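Local coordinates for double-stranded RNA-binding protein 1 (Arabidopsis thaliana, PDB 3ADG) that binds double-stranded RNA and assists DICER-LIKE 1 in accurate processing of microRNA precursors in the nucleus, seen here as its first double-stranded RNA-binding domain, at residues V4-L9 with A58-A63; V22-K27 with Q37-L42; V45-L50 with E65-E70; Y16-P21 with I41-R46; K33-S38 with G52-K57. All coordinates share one frame; numbering follows the deposited sequence.

Contact 1 (V4-L9 with A58-A63); sequences VFKSRL and AAEQSA
Lys6 NZ and Glu60 OE1 form a salt bridge at 2.6 Å, the lysine nitrogen arriving from above the carboxylate plane. The same oxygen also pairs with Arg56, so a single carboxylate oxygen serves two cations, and its negative charge probably lets them lie close together. From the next residue, the amide of Gln61 meets the start of the other helix. Its OE1 accepts a hydrogen bond from Lys6 N at 3.0 Å, with the donor lifted 38° out of the carbonyl plane, and lies 3.0 Å from Phe5 N as well. A bend at chi2 (-75°) folds the Gln61 chain over so that its amide reaches these first backbone nitrogens just after Val4, the N-cap. On its other branch, NE2 has a weak bond to a water that Ser7 N also holds.

The Lys6 chain runs across the Gln61 amide at about a right angle, Lys6 CG 3.6 Å from Gln61 CD, before a bend further along takes NZ on to the glutamate. Phe5 rests its CB 3.3 Å from Gln61 OE1, and its ring extends to Ala64 and Glu65. The short stretches 5-9 and 58-63 of helices 5-15 and 56-71 run 45° apart, their axes 8.8 Å from each other at the closest, while Tyr23 of strand 22-28 touches Glu60 and makes a cation-pi contact with Lys6.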
# COMPACT_ATOMS: atom_id res chain seq x y z
N VAL A 4 -10.32 -2.34 4.01
CA VAL A 4 -10.63 -0.92 3.87
C VAL A 4 -9.47 0.11 3.89
O VAL A 4 -9.72 1.31 3.82
CB VAL A 4 -11.82 -0.51 4.86
CG1 VAL A 4 -11.38 -0.61 6.32
CG2 VAL A 4 -12.40 0.88 4.54
N PHE A 5 -8.21 -0.34 3.96
CA PHE A 5 -7.09 0.58 4.11
C PHE A 5 -6.89 1.48 2.88
O PHE A 5 -6.72 2.69 3.02
CB PHE A 5 -5.82 -0.17 4.50
CG PHE A 5 -5.97 -1.00 5.74
CD1 PHE A 5 -5.82 -2.38 5.67
CD2 PHE A 5 -6.27 -0.39 6.99
CE1 PHE A 5 -5.96 -3.19 6.83
CE2 PHE A 5 -6.44 -1.18 8.16
CZ PHE A 5 -6.27 -2.58 8.08
N LYS A 6 -6.97 0.90 1.67
CA LYS A 6 -6.77 1.72 0.46
C LYS A 6 -7.78 2.85 0.36
O LYS A 6 -7.40 3.99 0.16
CB LYS A 6 -6.82 0.88 -0.83
CG LYS A 6 -5.62 -0.08 -0.99
CD LYS A 6 -5.81 -0.95 -2.24
CE LYS A 6 -5.40 -0.27 -3.55
NZ LYS A 6 -5.60 -1.24 -4.74
N SER A 7 -9.06 2.54 0.54
CA SER A 7 -10.07 3.60 0.50
C SER A 7 -9.87 4.68 1.62
O SER A 7 -10.04 5.88 1.36
CB SER A 7 -11.50 3.03 0.47
OG SER A 7 -11.75 2.22 1.59
N ARG A 8 -9.44 4.26 2.82
CA ARG A 8 -9.25 5.23 3.93
C ARG A 8 -8.08 6.16 3.60
O ARG A 8 -8.09 7.36 3.93
CB ARG A 8 -8.97 4.51 5.25
CG ARG A 8 -10.19 3.87 5.85
CD ARG A 8 -9.81 3.30 7.20
NE ARG A 8 -10.89 2.52 7.77
CZ ARG A 8 -10.68 1.53 8.63
NH1 ARG A 8 -9.42 1.28 9.03
NH2 ARG A 8 -11.70 0.82 9.11
N LEU A 9 -7.08 5.62 2.92
CA LEU A 9 -5.91 6.42 2.56
C LEU A 9 -6.30 7.39 1.44
O LEU A 9 -5.88 8.55 1.45
CB LEU A 9 -4.74 5.54 2.13
CG LEU A 9 -3.40 6.25 1.98
CD1 LEU A 9 -2.94 6.76 3.33
CD2 LEU A 9 -2.39 5.25 1.39
N ALA A 58 -3.68 -7.67 -1.63
CA ALA A 58 -3.32 -7.85 -0.21
C ALA A 58 -2.08 -7.01 0.20
O ALA A 58 -2.05 -6.41 1.29
CB ALA A 58 -3.12 -9.35 0.10
N ALA A 59 -1.08 -6.98 -0.69
CA ALA A 59 0.14 -6.18 -0.48
C ALA A 59 -0.20 -4.70 -0.42
O ALA A 59 0.28 -4.00 0.48
CB ALA A 59 1.17 -6.47 -1.60
N GLU A 60 -1.01 -4.22 -1.37
CA GLU A 60 -1.38 -2.81 -1.44
C GLU A 60 -2.13 -2.42 -0.17
O GLU A 60 -1.84 -1.38 0.43
CB GLU A 60 -2.22 -2.55 -2.69
CG GLU A 60 -1.39 -2.72 -3.97
CD GLU A 60 -2.22 -2.54 -5.24
OE1 GLU A 60 -3.46 -2.65 -5.15
OE2 GLU A 60 -1.65 -2.26 -6.31
N GLN A 61 -3.07 -3.27 0.25
CA GLN A 61 -3.80 -3.02 1.49
C GLN A 61 -2.84 -2.90 2.68
O GLN A 61 -3.06 -2.07 3.56
CB GLN A 61 -4.85 -4.06 1.75
CG GLN A 61 -5.98 -3.98 0.76
CD GLN A 61 -6.95 -2.81 1.00
OE1 GLN A 61 -6.81 -2.04 1.98
NE2 GLN A 61 -7.94 -2.67 0.08
N SER A 62 -1.82 -3.75 2.72
CA SER A 62 -0.83 -3.74 3.82
C SER A 62 -0.02 -2.41 3.81
O SER A 62 0.18 -1.80 4.87
CB SER A 62 0.07 -4.97 3.72
OG SER A 62 1.17 -4.91 4.65
N ALA A 63 0.39 -1.99 2.62
CA ALA A 63 1.11 -0.72 2.43
C ALA A 63 0.23 0.45 2.94
O ALA A 63 0.74 1.34 3.65
CB ALA A 63 1.46 -0.50 0.94
O HOH W 1 -10.18 -0.18 0.24

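Contact 2 (V22-K27 with Q37-L42); sequences VYEIVK and QSTVIL
Val22, Glu24 and Val26 pair with Ile41, Thr39 and Gln37 through six backbone hydrogen bonds, two to each antiparallel pair; Glu24 N to Thr39 O measures 2.8 Å. A seventh bond comes from a side chain: Ser38 OG, anti to its own N (chi1 175°), donates to Glu24 O at 2.9 Å. That carbonyl is thus gripped twice, by Thr39 N and Ser38 OG from opposite faces of its plane.

Apolar contacts differ on the two faces. Toward the helices, Val40 CG2 sits over one face of the Tyr23 ring, 3.7 Å from its centroid in a CH-pi contact, while Ser38 OG lies at the ring's edge. On the other face Val22 CG1 meets Ile41 CB at 3.8 Å, and Ile41 CD1 touches the extended Glu24 chain at CG, CD and OE1 as the two side chains cross at a slant; the carboxylate goes on to a salt bridge with Arg46. This is the first beta hairpin of the alpha-beta-beta-beta-alpha double-stranded RNA-binding fold.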
# COMPACT_ATOMS: atom_id res chain seq x y z
N VAL A 22 -0.30 6.34 -5.01
CA VAL A 22 0.06 5.38 -6.03
C VAL A 22 0.80 4.17 -5.41
O VAL A 22 1.52 4.32 -4.45
CB VAL A 22 0.91 6.00 -7.16
CG1 VAL A 22 2.31 6.40 -6.70
CG2 VAL A 22 1.04 5.02 -8.27
N TYR A 23 0.62 3.01 -6.02
CA TYR A 23 1.17 1.77 -5.53
C TYR A 23 2.19 1.19 -6.50
O TYR A 23 1.92 1.04 -7.70
CB TYR A 23 0.03 0.77 -5.28
CG TYR A 23 -0.89 1.22 -4.20
CD1 TYR A 23 -1.91 2.14 -4.48
CD2 TYR A 23 -0.71 0.79 -2.87
CE1 TYR A 23 -2.77 2.59 -3.46
CE2 TYR A 23 -1.56 1.22 -1.85
CZ TYR A 23 -2.57 2.15 -2.15
OH TYR A 23 -3.39 2.62 -1.16
N GLU A 24 3.37 0.88 -5.98
CA GLU A 24 4.32 0.03 -6.70
C GLU A 24 4.09 -1.40 -6.20
O GLU A 24 3.93 -1.62 -4.99
CB GLU A 24 5.76 0.47 -6.42
CG GLU A 24 6.19 1.79 -7.02
CD GLU A 24 7.50 2.27 -6.43
OE1 GLU A 24 7.92 3.38 -6.74
OE2 GLU A 24 8.11 1.50 -5.64
N ILE A 25 4.02 -2.35 -7.13
CA ILE A 25 3.83 -3.77 -6.84
C ILE A 25 5.13 -4.50 -7.20
O ILE A 25 5.60 -4.41 -8.33
CB ILE A 25 2.64 -4.38 -7.66
CG1 ILE A 25 1.32 -3.61 -7.40
CG2 ILE A 25 2.49 -5.87 -7.41
CD1 ILE A 25 0.22 -3.85 -8.44
N VAL A 26 5.71 -5.22 -6.23
CA VAL A 26 6.86 -6.08 -6.46
C VAL A 26 6.46 -7.56 -6.37
O VAL A 26 5.79 -8.01 -5.43
CB VAL A 26 8.05 -5.75 -5.50
CG1 VAL A 26 9.17 -6.82 -5.59
CG2 VAL A 26 8.63 -4.38 -5.85
N LYS A 27 6.86 -8.33 -7.38
CA LYS A 27 6.56 -9.76 -7.42
C LYS A 27 7.85 -10.59 -7.49
O LYS A 27 8.76 -10.29 -8.28
CB LYS A 27 5.66 -10.03 -8.62
CG LYS A 27 5.04 -11.41 -8.75
CD LYS A 27 4.32 -11.43 -10.09
CE LYS A 27 3.70 -12.76 -10.40
NZ LYS A 27 3.24 -12.69 -11.78
N GLN A 37 4.84 -7.68 -2.50
CA GLN A 37 5.15 -6.63 -1.55
C GLN A 37 4.76 -5.37 -2.28
O GLN A 37 4.87 -5.31 -3.52
CB GLN A 37 6.65 -6.63 -1.25
CG GLN A 37 7.03 -5.82 0.00
CD GLN A 37 7.44 -4.36 -0.28
OE1 GLN A 37 7.88 -4.00 -1.39
NE2 GLN A 37 7.33 -3.52 0.75
N SER A 38 4.31 -4.37 -1.55
CA SER A 38 3.93 -3.12 -2.20
C SER A 38 4.49 -1.92 -1.44
O SER A 38 4.65 -1.95 -0.22
CB SER A 38 2.40 -3.01 -2.34
OG SER A 38 2.03 -1.76 -2.87
N THR A 39 4.76 -0.85 -2.18
CA THR A 39 5.11 0.43 -1.61
C THR A 39 4.03 1.36 -2.09
O THR A 39 3.71 1.35 -3.29
CB THR A 39 6.48 0.94 -2.09
OG1 THR A 39 7.50 0.00 -1.74
CG2 THR A 39 6.82 2.33 -1.46
N VAL A 40 3.43 2.08 -1.15
CA VAL A 40 2.51 3.17 -1.46
C VAL A 40 3.26 4.48 -1.33
O VAL A 40 4.03 4.69 -0.37
CB VAL A 40 1.16 3.17 -0.63
CG1 VAL A 40 1.39 3.43 0.85
CG2 VAL A 40 0.13 4.19 -1.21
N ILE A 41 3.03 5.36 -2.31
CA ILE A 41 3.65 6.66 -2.34
C ILE A 41 2.58 7.75 -2.23
O ILE A 41 1.66 7.83 -3.07
CB ILE A 41 4.52 6.84 -3.60
CG1 ILE A 41 5.55 5.69 -3.70
CG2 ILE A 41 5.22 8.19 -3.58
CD1 ILE A 41 5.17 4.54 -4.70
N LEU A 42 2.71 8.56 -1.18
CA LEU A 42 1.76 9.63 -0.89
C LEU A 42 2.52 10.88 -0.46
O LEU A 42 3.37 10.83 0.43
CB LEU A 42 0.76 9.20 0.22
CG LEU A 42 -0.24 10.28 0.67
CD1 LEU A 42 -1.22 10.67 -0.47
CD2 LEU A 42 -0.94 9.87 1.97

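Contact 3 (V45-L50 with E65-E70); sequences VRYNSL and EVALRE
Strand 45-48 passes beneath helix 65-70 at 121°, with the axes 7.5 Å apart and Tyr47 and Ala67 the nearest residues along the two backbones. No hydrogen bond crosses between them; the contact is carried by the Tyr47 ring. Ala67 lies over one face of it, CA 3.8 Å from the ring centroid in a CH-pi contact and CB 3.7 Å from Tyr47 CD1. With CG beside its backbone N and anti to the carbonyl carbon (chi1 -53°), the tyrosine lays its ring against the helix, where a methyl is small enough to let the two backbones come within 5.6 Å, CA of Tyr47 to CA of Ala67. In the double-stranded RNA-binding fold this is how the third strand of the sheet is covered by the C-terminal helix, and Val40 and Leu71 also touch the same ring.

To one side of Ala67, Val66 brings CG1 to 4.1 Å from Tyr47 CB and CG2 to 3.4 Å from Asn48 O. One turn further along, the aliphatic part of Glu70 meets the ring at the CE2 corner, its CB 3.9 Å from that atom, and its CG lies in the ring plane at the edge. The carboxylate of Glu70 turns instead to a salt bridge with Lys73.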
# COMPACT_ATOMS: atom_id res chain seq x y z
N VAL A 45 6.13 10.64 0.16
CA VAL A 45 6.56 9.72 1.22
C VAL A 45 6.25 8.27 0.82
O VAL A 45 5.14 7.97 0.36
CB VAL A 45 5.87 10.03 2.58
CG1 VAL A 45 6.52 9.18 3.70
CG2 VAL A 45 5.96 11.54 2.94
N ARG A 46 7.24 7.39 1.00
CA ARG A 46 7.11 5.97 0.64
C ARG A 46 6.84 5.09 1.86
O ARG A 46 7.59 5.12 2.83
CB ARG A 46 8.38 5.48 -0.05
CG ARG A 46 8.74 6.24 -1.33
CD ARG A 46 10.07 5.78 -1.95
NE ARG A 46 10.13 4.32 -2.18
CZ ARG A 46 9.68 3.74 -3.29
NH1 ARG A 46 9.12 4.49 -4.25
NH2 ARG A 46 9.77 2.43 -3.42
N TYR A 47 5.80 4.27 1.80
CA TYR A 47 5.48 3.39 2.94
C TYR A 47 5.42 1.99 2.42
O TYR A 47 4.75 1.75 1.42
CB TYR A 47 4.11 3.75 3.52
CG TYR A 47 3.92 5.21 3.88
CD1 TYR A 47 3.42 6.11 2.95
CD2 TYR A 47 4.25 5.68 5.16
CE1 TYR A 47 3.24 7.44 3.29
CE2 TYR A 47 4.04 7.01 5.52
CZ TYR A 47 3.55 7.89 4.57
OH TYR A 47 3.33 9.19 4.89
N ASN A 48 6.07 1.06 3.12
CA ASN A 48 6.21 -0.28 2.62
C ASN A 48 5.30 -1.27 3.33
O ASN A 48 5.17 -1.24 4.54
CB ASN A 48 7.67 -0.70 2.71
CG ASN A 48 8.53 0.04 1.69
OD1 ASN A 48 9.15 1.07 1.98
ND2 ASN A 48 8.51 -0.45 0.48
N SER A 49 4.64 -2.10 2.54
CA SER A 49 3.91 -3.25 3.10
C SER A 49 4.84 -4.29 3.73
O SER A 49 6.08 -4.34 3.50
CB SER A 49 3.11 -3.94 1.98
OG SER A 49 4.00 -4.73 1.19
N LEU A 50 4.20 -5.19 4.49
CA LEU A 50 4.81 -6.46 4.85
C LEU A 50 5.15 -7.29 3.59
O LEU A 50 4.54 -7.10 2.54
CB LEU A 50 3.86 -7.24 5.75
CG LEU A 50 3.78 -6.73 7.20
CD1 LEU A 50 2.90 -7.66 8.01
CD2 LEU A 50 5.17 -6.57 7.83
N GLU A 65 -2.22 0.32 5.10
CA GLU A 65 -2.31 0.21 6.55
C GLU A 65 -1.09 0.89 7.22
O GLU A 65 -1.24 1.66 8.17
CB GLU A 65 -2.35 -1.25 6.99
CG GLU A 65 -2.38 -1.34 8.54
CD GLU A 65 -2.39 -2.75 9.09
OE1 GLU A 65 -2.43 -2.87 10.33
OE2 GLU A 65 -2.41 -3.69 8.29
N VAL A 66 0.09 0.56 6.70
CA VAL A 66 1.35 1.14 7.22
C VAL A 66 1.32 2.66 7.11
O VAL A 66 1.62 3.36 8.08
CB VAL A 66 2.59 0.56 6.50
CG1 VAL A 66 3.87 1.34 6.86
CG2 VAL A 66 2.71 -0.98 6.85
N ALA A 67 0.92 3.15 5.93
CA ALA A 67 0.78 4.61 5.68
C ALA A 67 -0.13 5.28 6.72
O ALA A 67 0.27 6.25 7.39
CB ALA A 67 0.24 4.85 4.24
N LEU A 68 -1.33 4.73 6.89
CA LEU A 68 -2.32 5.28 7.82
C LEU A 68 -1.76 5.34 9.26
O LEU A 68 -1.89 6.35 9.95
CB LEU A 68 -3.66 4.52 7.75
CG LEU A 68 -4.49 4.60 6.46
CD1 LEU A 68 -5.52 3.46 6.39
CD2 LEU A 68 -5.15 6.03 6.31
N ARG A 69 -1.13 4.25 9.70
CA ARG A 69 -0.56 4.19 11.05
C ARG A 69 0.50 5.29 11.25
O ARG A 69 0.50 5.96 12.28
CB ARG A 69 0.07 2.82 11.30
CG ARG A 69 -0.97 1.73 11.52
CD ARG A 69 -0.32 0.40 11.89
NE ARG A 69 -1.31 -0.66 12.03
CZ ARG A 69 -2.07 -0.87 13.10
NH1 ARG A 69 -1.97 -0.10 14.18
NH2 ARG A 69 -2.93 -1.87 13.09
N GLU A 70 1.34 5.50 10.24
CA GLU A 70 2.43 6.44 10.35
C GLU A 70 1.88 7.88 10.30
O GLU A 70 2.29 8.72 11.08
CB GLU A 70 3.46 6.18 9.25
CG GLU A 70 4.78 6.94 9.42
CD GLU A 70 5.53 6.60 10.72
OE1 GLU A 70 5.50 5.43 11.17
OE2 GLU A 70 6.16 7.51 11.30

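Contact 4 (Y16-P21 with I41-R46); sequences YKLPTP and ILDGVR
The loop that leads out of a Schellman motif, with Lys17 as its C-prime residue, packs here against the type I' turn Leu42 to Val45 of the second hairpin. Leu18 meets that turn along its side chain: Leu18 CB stands 3.9 Å from Leu42 CD1, and its branch CD2 lies 3.5 Å from Asp43 CG, against the aspartate's carboxylate carbon. Leu42, its CG anti to the backbone N (chi1 177°), carries CD1 in among Leu18, the Pro19 carbonyl and the Pro21 ring, whose CG is 4.1 Å away. Replacing Leu18 with an alanine would probably open a gap beside Leu42 CD1 and strip the Asp43 side chain of its apolar neighbour. Two waters join the backbones, one from Pro19 O to Asp43 N, the other from Thr20 O to Ile41 O, and Pro21 CA makes a CA-H...O contact with Ile41 O. Past Pro21 the chain enters strand 22-28, and the proline ring is wedged between Leu9 and Ala13 of helix 5-15 and Val40 of strand 35-42.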
# COMPACT_ATOMS: atom_id res chain seq x y z
N TYR A 16 -6.63 16.21 2.45
CA TYR A 16 -5.44 17.00 2.59
C TYR A 16 -4.84 17.51 1.27
O TYR A 16 -3.69 17.96 1.26
CB TYR A 16 -4.42 16.23 3.44
CG TYR A 16 -4.85 16.14 4.86
CD1 TYR A 16 -5.54 15.04 5.35
CD2 TYR A 16 -4.58 17.18 5.74
CE1 TYR A 16 -5.95 14.98 6.70
CE2 TYR A 16 -4.97 17.14 7.06
CZ TYR A 16 -5.64 16.04 7.54
OH TYR A 16 -6.03 16.04 8.86
N LYS A 17 -5.61 17.46 0.18
CA LYS A 17 -5.22 18.08 -1.10
C LYS A 17 -3.89 17.49 -1.64
O LYS A 17 -3.00 18.23 -2.14
CB LYS A 17 -5.11 19.60 -0.92
CG LYS A 17 -6.42 20.27 -0.53
CD LYS A 17 -7.56 19.87 -1.48
CE LYS A 17 -7.21 20.18 -2.97
NZ LYS A 17 -8.41 20.09 -3.87
N LEU A 18 -3.78 16.16 -1.52
CA LEU A 18 -2.63 15.40 -2.04
C LEU A 18 -3.09 14.52 -3.19
O LEU A 18 -4.25 14.09 -3.21
CB LEU A 18 -2.08 14.49 -0.91
CG LEU A 18 -1.88 15.19 0.44
CD1 LEU A 18 -1.57 14.13 1.52
CD2 LEU A 18 -0.73 16.23 0.35
N PRO A 19 -2.18 14.22 -4.15
CA PRO A 19 -2.55 13.27 -5.19
C PRO A 19 -2.96 11.89 -4.63
O PRO A 19 -2.48 11.44 -3.57
CB PRO A 19 -1.28 13.14 -6.04
CG PRO A 19 -0.56 14.45 -5.82
CD PRO A 19 -0.81 14.72 -4.34
N THR A 20 -3.87 11.24 -5.35
CA THR A 20 -4.24 9.86 -5.06
C THR A 20 -2.98 9.05 -4.81
O THR A 20 -2.03 9.15 -5.61
CB THR A 20 -5.06 9.28 -6.24
OG1 THR A 20 -6.26 10.05 -6.37
CG2 THR A 20 -5.40 7.80 -6.00
N PRO A 21 -2.96 8.27 -3.70
CA PRO A 21 -1.79 7.41 -3.44
C PRO A 21 -1.56 6.51 -4.63
O PRO A 21 -2.53 6.01 -5.22
CB PRO A 21 -2.23 6.54 -2.24
CG PRO A 21 -3.31 7.31 -1.55
CD PRO A 21 -3.98 8.16 -2.64
N ILE A 41 3.03 5.36 -2.31
CA ILE A 41 3.65 6.66 -2.34
C ILE A 41 2.58 7.75 -2.23
O ILE A 41 1.66 7.83 -3.07
CB ILE A 41 4.52 6.84 -3.60
CG1 ILE A 41 5.55 5.69 -3.70
CG2 ILE A 41 5.22 8.19 -3.58
CD1 ILE A 41 5.17 4.54 -4.70
N LEU A 42 2.71 8.56 -1.18
CA LEU A 42 1.76 9.63 -0.89
C LEU A 42 2.52 10.88 -0.46
O LEU A 42 3.37 10.83 0.43
CB LEU A 42 0.76 9.20 0.22
CG LEU A 42 -0.24 10.28 0.67
CD1 LEU A 42 -1.22 10.67 -0.47
CD2 LEU A 42 -0.94 9.87 1.97
N ASP A 43 2.21 12.01 -1.10
CA ASP A 43 2.87 13.28 -0.76
C ASP A 43 4.40 13.11 -0.70
O ASP A 43 5.04 13.60 0.23
CB ASP A 43 2.33 13.81 0.58
CG ASP A 43 2.66 15.29 0.82
OD1 ASP A 43 2.85 16.03 -0.17
OD2 ASP A 43 2.71 15.69 2.00
N GLY A 44 4.95 12.38 -1.67
CA GLY A 44 6.40 12.14 -1.74
C GLY A 44 6.94 11.04 -0.83
O GLY A 44 8.07 10.58 -1.01
N VAL A 45 6.13 10.64 0.16
CA VAL A 45 6.56 9.72 1.22
C VAL A 45 6.25 8.27 0.82
O VAL A 45 5.14 7.97 0.36
CB VAL A 45 5.87 10.03 2.58
CG1 VAL A 45 6.52 9.18 3.70
CG2 VAL A 45 5.96 11.54 2.94
N ARG A 46 7.24 7.39 1.00
CA ARG A 46 7.11 5.97 0.64
C ARG A 46 6.84 5.09 1.86
O ARG A 46 7.59 5.12 2.83
CB ARG A 46 8.38 5.48 -0.05
CG ARG A 46 8.74 6.24 -1.33
CD ARG A 46 10.07 5.78 -1.95
NE ARG A 46 10.13 4.32 -2.18
CZ ARG A 46 9.68 3.74 -3.29
NH1 ARG A 46 9.12 4.49 -4.25
NH2 ARG A 46 9.77 2.43 -3.42
O HOH W 2 0.27 11.74 -3.58
O HOH W 3 1.12 9.65 -4.90

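Contact 5 (K33-S38 with G52-K57); sequences KSLFQS and GFFNRK
Phe36 and Phe53 exchange two backbone hydrogen bonds, Phe36 N to Phe53 O at 2.8 Å and Phe53 N to Phe36 O at 3.0 Å, the latter on a lone pair of the carbonyl. The Phe36 ring then takes up the chain that follows. Asn55 CA lies over one face, 3.9 Å from the ring centroid in a CH-pi contact, and Arg56 N sits above the same face, also toward its rim. Phe53 O meets the ring at its edge, in plane, and Phe36 CE1 comes to 3.4 Å from Phe54 O. With chi1 at -66°, CG stands beside the backbone N and the ring lies across the segment leading into the helix. A serine in place of Phe36 would probably leave the backbone at Asn55 and Arg56 without its flat support and let the entry to the helix shift.

Further out, Leu35 CD2 reaches the edge of the Phe54 ring, 3.9 Å from Phe54 CD2, and the Leu35 CA makes a CA-H...O contact with Phe53 O. Asn55 is the N-cap of helix 56-71, its OD1 accepting from Ala58 N, while Arg56 turns its guanidinium to Glu60. Lys27 of the neighbouring strand also touches the Phe36 ring. Gly52, at positive phi, and Phe53 both face Phe36, which makes this a G1 beta bulge, joining the sheet of the double-stranded RNA-binding fold to the start of its last helix.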
# COMPACT_ATOMS: atom_id res chain seq x y z
N LYS A 33 3.95 -19.58 -7.51
CA LYS A 33 3.93 -19.36 -6.06
C LYS A 33 4.57 -18.04 -5.77
O LYS A 33 5.52 -17.96 -4.99
CB LYS A 33 4.70 -20.45 -5.30
CG LYS A 33 4.28 -21.85 -5.61
CD LYS A 33 2.96 -22.17 -5.00
CE LYS A 33 2.32 -23.38 -5.67
NZ LYS A 33 1.04 -23.65 -4.95
N SER A 34 4.08 -17.01 -6.45
CA SER A 34 4.70 -15.71 -6.35
C SER A 34 4.37 -15.07 -5.01
O SER A 34 3.36 -15.40 -4.39
CB SER A 34 4.31 -14.80 -7.51
OG SER A 34 4.86 -15.29 -8.73
N LEU A 35 5.25 -14.17 -4.59
CA LEU A 35 5.07 -13.40 -3.35
C LEU A 35 5.10 -11.92 -3.74
O LEU A 35 5.83 -11.54 -4.65
CB LEU A 35 6.17 -13.75 -2.35
CG LEU A 35 6.07 -15.16 -1.77
CD1 LEU A 35 7.27 -15.41 -0.82
CD2 LEU A 35 4.71 -15.44 -1.07
N PHE A 36 4.29 -11.13 -3.04
CA PHE A 36 4.02 -9.75 -3.38
C PHE A 36 4.32 -8.86 -2.19
O PHE A 36 4.01 -9.21 -1.05
CB PHE A 36 2.54 -9.58 -3.80
CG PHE A 36 2.18 -10.29 -5.08
CD1 PHE A 36 1.87 -11.66 -5.10
CD2 PHE A 36 2.12 -9.59 -6.29
CE1 PHE A 36 1.51 -12.31 -6.28
CE2 PHE A 36 1.78 -10.25 -7.48
CZ PHE A 36 1.49 -11.59 -7.49
N GLN A 37 4.84 -7.68 -2.50
CA GLN A 37 5.15 -6.63 -1.55
C GLN A 37 4.76 -5.37 -2.28
O GLN A 37 4.87 -5.31 -3.52
CB GLN A 37 6.65 -6.63 -1.25
CG GLN A 37 7.03 -5.82 0.00
CD GLN A 37 7.44 -4.36 -0.28
OE1 GLN A 37 7.88 -4.00 -1.39
NE2 GLN A 37 7.33 -3.52 0.75
N SER A 38 4.31 -4.37 -1.55
CA SER A 38 3.93 -3.12 -2.20
C SER A 38 4.49 -1.92 -1.44
O SER A 38 4.65 -1.95 -0.22
CB SER A 38 2.40 -3.01 -2.34
OG SER A 38 2.03 -1.76 -2.87
N GLY A 52 5.56 -11.00 1.37
CA GLY A 52 5.03 -12.36 1.37
C GLY A 52 3.54 -12.52 1.14
O GLY A 52 2.97 -13.55 1.48
N PHE A 53 2.90 -11.50 0.59
CA PHE A 53 1.49 -11.65 0.23
C PHE A 53 1.31 -12.50 -1.04
O PHE A 53 2.24 -12.64 -1.85
CB PHE A 53 0.82 -10.27 0.11
CG PHE A 53 0.68 -9.58 1.43
CD1 PHE A 53 1.58 -8.58 1.77
CD2 PHE A 53 -0.25 -10.03 2.39
CE1 PHE A 53 1.52 -7.95 3.02
CE2 PHE A 53 -0.34 -9.40 3.63
CZ PHE A 53 0.56 -8.34 3.93
N PHE A 54 0.11 -13.05 -1.20
CA PHE A 54 -0.17 -13.96 -2.33
C PHE A 54 -0.78 -13.26 -3.55
O PHE A 54 -0.95 -13.88 -4.62
CB PHE A 54 -1.05 -15.14 -1.91
CG PHE A 54 -0.49 -15.96 -0.75
CD1 PHE A 54 -1.36 -16.57 0.17
CD2 PHE A 54 0.88 -16.14 -0.58
CE1 PHE A 54 -0.86 -17.36 1.24
CE2 PHE A 54 1.39 -16.90 0.47
CZ PHE A 54 0.52 -17.52 1.41
N ASN A 55 -1.11 -11.99 -3.38
CA ASN A 55 -1.63 -11.18 -4.48
C ASN A 55 -1.37 -9.69 -4.27
O ASN A 55 -1.07 -9.23 -3.15
CB ASN A 55 -3.11 -11.51 -4.69
CG ASN A 55 -3.94 -11.23 -3.46
OD1 ASN A 55 -4.24 -10.06 -3.15
ND2 ASN A 55 -4.27 -12.28 -2.71
N ARG A 56 -1.48 -8.93 -5.37
CA ARG A 56 -1.13 -7.51 -5.32
C ARG A 56 -2.07 -6.75 -4.37
O ARG A 56 -1.62 -5.92 -3.59
CB ARG A 56 -1.12 -6.91 -6.73
CG ARG A 56 -2.45 -6.95 -7.45
CD ARG A 56 -3.15 -5.62 -7.31
NE ARG A 56 -4.17 -5.44 -8.34
CZ ARG A 56 -4.99 -4.40 -8.42
NH1 ARG A 56 -4.93 -3.40 -7.52
NH2 ARG A 56 -5.89 -4.37 -9.40
N LYS A 57 -3.36 -7.06 -4.40
CA LYS A 57 -4.32 -6.34 -3.57
C LYS A 57 -4.01 -6.46 -2.08
O LYS A 57 -4.07 -5.48 -1.35
CB LYS A 57 -5.75 -6.80 -3.88
CG LYS A 57 -6.26 -6.20 -5.19
CD LYS A 57 -7.71 -6.44 -5.36
CE LYS A 57 -8.15 -5.97 -6.75
NZ LYS A 57 -9.61 -6.11 -6.87

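From the N terminus, helix 5-15 opens contact 1, which closes only when helix 56-71 returns, so it encloses contacts 2, 4 and 5, all made by the chain in between. The loop 16-21 opens contact 4 and strand 22-28 opens contact 2; contact 2 closes on strand 35-42 and contact 4 on its end and the turn that follows, so they share Ile41 and Leu42. Contact 5 runs from the beginning of that strand to the start of helix 56-71; in sequence it crosses contact 4, although the two centres lie about 23 Å apart. Contact 3 crosses both contact 1 and contact 5, tying strand 45-48 to the later turns of the last helix. Together they fasten two helices onto one three-stranded sheet.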